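Local coordinates for protein hydrolase, isochorismatase family (PDB 4H17) that is probably a hydrolase of the isochorismatase family with a Rossmann-like fold, at residues M45-A48 and A53-L56; A58-G63 and E93-E98; G73-G76 and P81-P84. All coordinates share one frame; numbering follows the deposited sequence.

Contact 1 (M45-A48 and A53-L56); sequences MDEA and ARLL
Arg54 NH1 is gripped by two acceptors of its own helix: Glu47 OE2, seven residues earlier, and Asn51 OD1, which lies between the two in sequence. The bond from Arg54 NH1 to Glu47 OE2 is a salt bridge of 3.0 Å, and it is bent, with 146° at the hydrogen. The arginine offers the edge of its guanidinium group, but the nitrogen meets OE2 from above the carboxylate plane, 42° out of it, the two flat groups being inclined to each other. Glu47 turns sharply at its second torsion (chi2 58°), whereas Arg54 runs out straight from CG to NE, and the two chains cross at nearly a right angle. A water closes the circuit on the other pair of polar atoms, donating to Glu47 OE1 at 3.0 Å and accepting from Arg54 NH2 at 3.0 Å. Both side chains lie along the solvent-facing side of helix 45-61, the crossover helix of a beta-alpha-beta unit between strands 24-29 and 66-71 of the Rossmann-like fold. The buried side of the same helix faces the parallel sheet, where Leu55 packs on Cys129 and Val154, and Leu56 on Ile66 and His68.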
# COMPACT_ATOMS: atom_id res chain seq x y z
N MSE A 45 -17.12 0.43 13.37
CA MSE A 45 -17.78 1.30 12.42
C MSE A 45 -18.57 2.39 13.04
O MSE A 45 -18.64 3.48 12.48
CB MSE A 45 -18.75 0.62 11.45
CG MSE A 45 -18.04 -0.11 10.34
SE MSE A 45 -17.06 1.23 9.27
CE MSE A 45 -18.32 1.47 7.80
N ASP A 46 -19.23 2.13 14.17
CA ASP A 46 -20.04 3.18 14.80
C ASP A 46 -19.23 4.47 14.97
O ASP A 46 -19.69 5.58 14.63
CB ASP A 46 -20.52 2.71 16.18
CG ASP A 46 -21.65 1.73 16.10
OD1 ASP A 46 -22.10 1.41 14.98
OD2 ASP A 46 -22.09 1.25 17.16
N GLU A 47 -18.02 4.32 15.54
CA GLU A 47 -17.22 5.49 15.82
C GLU A 47 -16.54 6.05 14.60
O GLU A 47 -16.43 7.25 14.47
CB GLU A 47 -16.20 5.28 16.93
CG GLU A 47 -15.65 6.60 17.48
CD GLU A 47 -16.72 7.56 18.06
OE1 GLU A 47 -17.85 7.12 18.35
OE2 GLU A 47 -16.42 8.77 18.22
N ALA A 48 -16.10 5.18 13.68
CA ALA A 48 -15.53 5.69 12.43
C ALA A 48 -16.54 6.51 11.63
O ALA A 48 -16.20 7.61 11.16
CB ALA A 48 -14.99 4.58 11.57
N ALA A 53 -18.75 11.85 9.90
CA ALA A 53 -19.81 12.81 9.97
C ALA A 53 -19.30 14.11 10.57
O ALA A 53 -19.63 15.17 10.10
CB ALA A 53 -21.00 12.27 10.74
N ARG A 54 -18.43 14.00 11.59
CA ARG A 54 -17.82 15.20 12.19
C ARG A 54 -16.95 15.94 11.18
O ARG A 54 -17.00 17.17 11.12
CB ARG A 54 -17.01 14.86 13.43
CG ARG A 54 -17.86 14.33 14.56
CD ARG A 54 -17.06 13.98 15.80
NE ARG A 54 -17.98 13.53 16.84
CZ ARG A 54 -18.08 12.28 17.32
NH1 ARG A 54 -17.29 11.30 16.91
NH2 ARG A 54 -18.96 12.02 18.28
N LEU A 55 -16.17 15.20 10.38
CA LEU A 55 -15.32 15.84 9.40
C LEU A 55 -16.17 16.50 8.35
O LEU A 55 -15.89 17.63 7.95
CB LEU A 55 -14.39 14.82 8.73
CG LEU A 55 -13.27 14.22 9.60
CD1 LEU A 55 -12.68 13.00 8.91
CD2 LEU A 55 -12.21 15.26 9.93
N LEU A 56 -17.21 15.81 7.90
CA LEU A 56 -18.12 16.41 6.91
C LEU A 56 -18.78 17.68 7.39
O LEU A 56 -18.86 18.68 6.68
CB LEU A 56 -19.23 15.44 6.57
CG LEU A 56 -18.96 14.43 5.50
CD1 LEU A 56 -20.16 13.50 5.45
CD2 LEU A 56 -18.77 15.16 4.16
O HOH W 1 -19.68 9.31 19.25

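Contact 2 (A58-G63 and E93-E98); sequences AARKSG and EPLEGE
The last turn of helix 45-61 is tied to the loop before strand 99-103 by Arg60, which reaches a type II beta turn running from Leu95 to Glu98. The guanidinium takes Glu98 side-on: Arg60 NE bonds to Glu98 OE2 at 2.7 Å, and Arg60 NH2 to Glu98 OE1 at 2.9 Å. Both oxygens use their syn lone pairs, and the two flat groups are only 20° from coplanar, so they meet edge to edge, nearly in one plane. The other N-H of Arg60 NH2 goes to the backbone, meeting Glu93 O at 3.0 Å close to the guanidinium plane. A water continues along the edge, accepting from Arg60 NH1 at 2.9 Å and donating to the same Glu93 O. With its edge committed in this way, the group can hardly rotate, and Leu95 lies across one face, with CD1 3.4 Å above the plane and over its centre.

In the Rossmann-like fold of this protein, the helix packs against the parallel sheet and the loop leads into 99-103, the outermost strand on one side of that sheet within the chain. Gly63, the first residue to leave helical angles, closes the helix in a Schellman motif, its N bonding back to Arg60 O.

Glu98 OE1 is also held from outside the carboxylate plane: Leu95 N donates to it at 3.0 Å in a nearly straight bond, 74° out of that plane, which ties the side chain across its own turn. His68 NE2, on the adjoining strand 66-71, is a further partner of OE1. So many donors would probably stabilise the carboxylate as an anion. Arg60, extended from CG to NE, also packs on Ile66, as does Glu98.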
# COMPACT_ATOMS: atom_id res chain seq x y z
N ALA A 58 -17.68 19.74 9.70
CA ALA A 58 -16.64 20.78 9.77
C ALA A 58 -16.24 21.32 8.41
O ALA A 58 -16.07 22.51 8.26
CB ALA A 58 -15.43 20.29 10.55
N ALA A 59 -16.06 20.43 7.44
CA ALA A 59 -15.77 20.84 6.09
C ALA A 59 -16.87 21.69 5.47
O ALA A 59 -16.58 22.65 4.76
CB ALA A 59 -15.50 19.62 5.23
N ARG A 60 -18.12 21.32 5.70
CA ARG A 60 -19.24 22.06 5.17
C ARG A 60 -19.36 23.42 5.83
O ARG A 60 -19.59 24.41 5.15
CB ARG A 60 -20.51 21.24 5.27
CG ARG A 60 -20.49 20.04 4.33
CD ARG A 60 -21.55 19.03 4.65
NE ARG A 60 -21.63 18.00 3.64
CZ ARG A 60 -22.31 16.86 3.74
NH1 ARG A 60 -23.03 16.57 4.84
NH2 ARG A 60 -22.27 15.98 2.76
N LYS A 61 -19.13 23.47 7.13
CA LYS A 61 -19.25 24.74 7.86
C LYS A 61 -18.20 25.74 7.34
O LYS A 61 -18.45 26.95 7.35
CB LYS A 61 -19.14 24.51 9.37
CG LYS A 61 -20.41 23.93 10.01
CD LYS A 61 -20.13 23.42 11.42
CE LYS A 61 -21.36 23.00 12.19
NZ LYS A 61 -21.87 23.99 13.18
N SER A 62 -17.05 25.21 6.94
CA SER A 62 -15.87 25.94 6.54
C SER A 62 -15.80 26.16 5.03
O SER A 62 -14.88 26.81 4.56
CB SER A 62 -14.62 25.15 6.98
OG SER A 62 -14.40 25.27 8.37
N GLY A 63 -16.73 25.60 4.28
CA GLY A 63 -16.74 25.75 2.81
C GLY A 63 -15.62 25.06 2.05
O GLY A 63 -15.19 25.56 0.99
N GLU A 93 -24.18 10.90 3.16
CA GLU A 93 -24.57 11.25 1.80
C GLU A 93 -23.96 12.59 1.35
O GLU A 93 -23.87 13.54 2.14
CB GLU A 93 -26.09 11.33 1.65
CG GLU A 93 -26.86 10.12 2.18
CD GLU A 93 -27.19 10.15 3.66
OE1 GLU A 93 -26.75 11.06 4.40
OE2 GLU A 93 -27.93 9.22 4.09
N PRO A 94 -23.63 12.71 0.05
CA PRO A 94 -23.21 14.00 -0.51
C PRO A 94 -24.33 15.02 -0.55
O PRO A 94 -25.53 14.65 -0.61
CB PRO A 94 -22.82 13.69 -1.93
CG PRO A 94 -22.59 12.23 -1.99
CD PRO A 94 -23.45 11.61 -0.92
N LEU A 95 -23.93 16.28 -0.47
CA LEU A 95 -24.80 17.42 -0.75
C LEU A 95 -24.45 18.13 -2.08
O LEU A 95 -23.36 17.96 -2.65
CB LEU A 95 -24.70 18.42 0.37
CG LEU A 95 -25.14 17.94 1.75
CD1 LEU A 95 -24.83 19.03 2.77
CD2 LEU A 95 -26.61 17.53 1.76
N GLU A 96 -25.39 18.92 -2.56
CA GLU A 96 -25.18 19.67 -3.79
C GLU A 96 -23.88 20.47 -3.73
O GLU A 96 -23.63 21.12 -2.75
CB GLU A 96 -26.35 20.64 -4.04
CG GLU A 96 -26.30 21.35 -5.38
CD GLU A 96 -27.55 22.19 -5.62
OE1 GLU A 96 -28.63 21.58 -5.79
OE2 GLU A 96 -27.44 23.44 -5.59
N GLY A 97 -23.08 20.41 -4.80
CA GLY A 97 -21.79 21.11 -4.86
C GLY A 97 -20.59 20.24 -4.53
O GLY A 97 -19.43 20.66 -4.72
N GLU A 98 -20.85 19.07 -3.95
CA GLU A 98 -19.80 18.16 -3.59
C GLU A 98 -19.49 17.21 -4.71
O GLU A 98 -20.34 16.91 -5.53
CB GLU A 98 -20.14 17.45 -2.31
CG GLU A 98 -20.33 18.44 -1.17
CD GLU A 98 -20.79 17.84 0.14
OE1 GLU A 98 -21.03 16.61 0.21
OE2 GLU A 98 -20.94 18.64 1.09
O HOH W 2 -24.29 13.98 4.78

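Contact 3 (G73-G76 and P81-P84); sequences GTVG and PQGP. With SO4 (sulfate ion), chain E.
The two segments touch without any hydrogen bond between them: a proline ring sets one corner, CD, on a peptide group, and a valine fork lies on an amide. Pro81 CD stands over the flat face of the peptide joining Thr74 to Val75, 3.6 Å from Thr74 C and 3.7 Å from Val75 N, so ring and backbone meet through van der Waals contact alone. Farther along, Pro81 CG faces Val75 CG2 at 4.1 Å.

Val75 holds CG1 anti to its backbone N (chi1 172°), which presents both methyls to Gln82. Val75 CG1 comes to Gln82 OE1 at 3.6 Å and Val75 CG2 to Gln82 NE2 at 3.8 Å. The extended Gln82 brings its carboxamide under the fork, and the two branches therefore lie side by side over one face of it, one near each polar atom, while the valine and glutamine side chains cross at a slant. The backbone N of Gln82 is held by Asp80 OD1, just ahead of the segment.

At its other end the segment 73-76 takes part in polar contacts. Gly73 donates its N-H to sulfate O3 at 2.9 Å, with 155° at the hydrogen. His71 ND1, Arg104 NH1 and Arg14 NH2 of the second subunit bind the same ion, and Arg104 NH1 also bonds to Gly73 O. Thr74 packs on that same Arg14 of the second subunit.

The sulfate probably came from the crystallisation liquor, yet it is held by a cluster of N-H donors, two of them arginines, where the subunits meet. This site lies just beyond the carboxyl ends of the neighbouring strands 66-71 and 99-103, the end of a parallel sheet where Rossmann-like folds commonly place their binding sites.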
# COMPACT_ATOMS: atom_id res chain seq x y z
N GLY A 73 -18.83 -1.21 -8.16
CA GLY A 73 -19.61 -2.42 -7.82
C GLY A 73 -20.10 -3.26 -8.98
O GLY A 73 -19.86 -2.99 -10.18
N THR A 74 -20.85 -4.28 -8.59
CA THR A 74 -21.40 -5.24 -9.52
C THR A 74 -22.90 -5.37 -9.22
O THR A 74 -23.26 -5.59 -8.11
CB THR A 74 -20.70 -6.61 -9.35
OG1 THR A 74 -19.28 -6.48 -9.56
CG2 THR A 74 -21.19 -7.62 -10.33
N VAL A 75 -23.72 -5.24 -10.26
CA VAL A 75 -25.15 -5.48 -10.17
C VAL A 75 -25.34 -6.91 -9.68
O VAL A 75 -24.81 -7.89 -10.25
CB VAL A 75 -25.88 -5.26 -11.49
CG1 VAL A 75 -27.32 -5.72 -11.36
CG2 VAL A 75 -25.78 -3.79 -11.87
N GLY A 76 -26.12 -7.03 -8.62
CA GLY A 76 -26.34 -8.31 -7.93
C GLY A 76 -25.20 -8.83 -7.09
O GLY A 76 -25.28 -9.92 -6.54
N PRO A 81 -24.67 -1.54 -7.17
CA PRO A 81 -25.15 -0.19 -7.33
C PRO A 81 -26.66 -0.10 -7.52
O PRO A 81 -27.20 0.99 -7.46
CB PRO A 81 -24.40 0.30 -8.53
CG PRO A 81 -24.20 -0.95 -9.37
CD PRO A 81 -23.93 -2.02 -8.35
N GLN A 82 -27.31 -1.21 -7.70
CA GLN A 82 -28.78 -1.27 -7.77
C GLN A 82 -29.37 -1.87 -6.49
O GLN A 82 -30.55 -2.22 -6.46
CB GLN A 82 -29.20 -2.13 -8.95
CG GLN A 82 -28.86 -1.51 -10.29
CD GLN A 82 -29.33 -2.27 -11.52
OE1 GLN A 82 -30.02 -3.28 -11.43
NE2 GLN A 82 -28.93 -1.77 -12.69
N GLY A 83 -28.56 -2.00 -5.44
CA GLY A 83 -29.00 -2.64 -4.18
C GLY A 83 -28.50 -1.85 -3.01
O GLY A 83 -27.81 -0.87 -3.18
N PRO A 84 -28.90 -2.26 -1.79
CA PRO A 84 -28.50 -1.55 -0.58
C PRO A 84 -26.99 -1.37 -0.39
O PRO A 84 -26.51 -0.30 0.03
CB PRO A 84 -29.03 -2.45 0.53
CG PRO A 84 -30.25 -3.08 -0.08
CD PRO A 84 -29.83 -3.38 -1.49
S SO4 E . -15.92 -3.10 -7.30
O1 SO4 E . -14.53 -3.46 -6.84
O2 SO4 E . -16.36 -4.24 -8.17
O3 SO4 E . -16.01 -1.80 -7.86
O4 SO4 E . -16.74 -3.24 -6.07

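How the contacts relate
All three contacts lie in one stretch of the isochorismatase domain, from helix 45-61 to the start of strand 99-103. Contacts 1 and 2 share that helix, adjoin in sequence and have centres about 15 Å apart; the first stays within the helix, while the second joins its end to a loop distant in sequence. Contact 3 is nested in the loop that contact 2 closes. Its centre is nevertheless about 26 Å from that of contact 2 and about 24 Å from that of contact 1, with nearest atoms about 10 and 11 Å apart. The long connection after strand 66-71 is thus pinned to the helix near one end, while its outlying part reaches the second subunit.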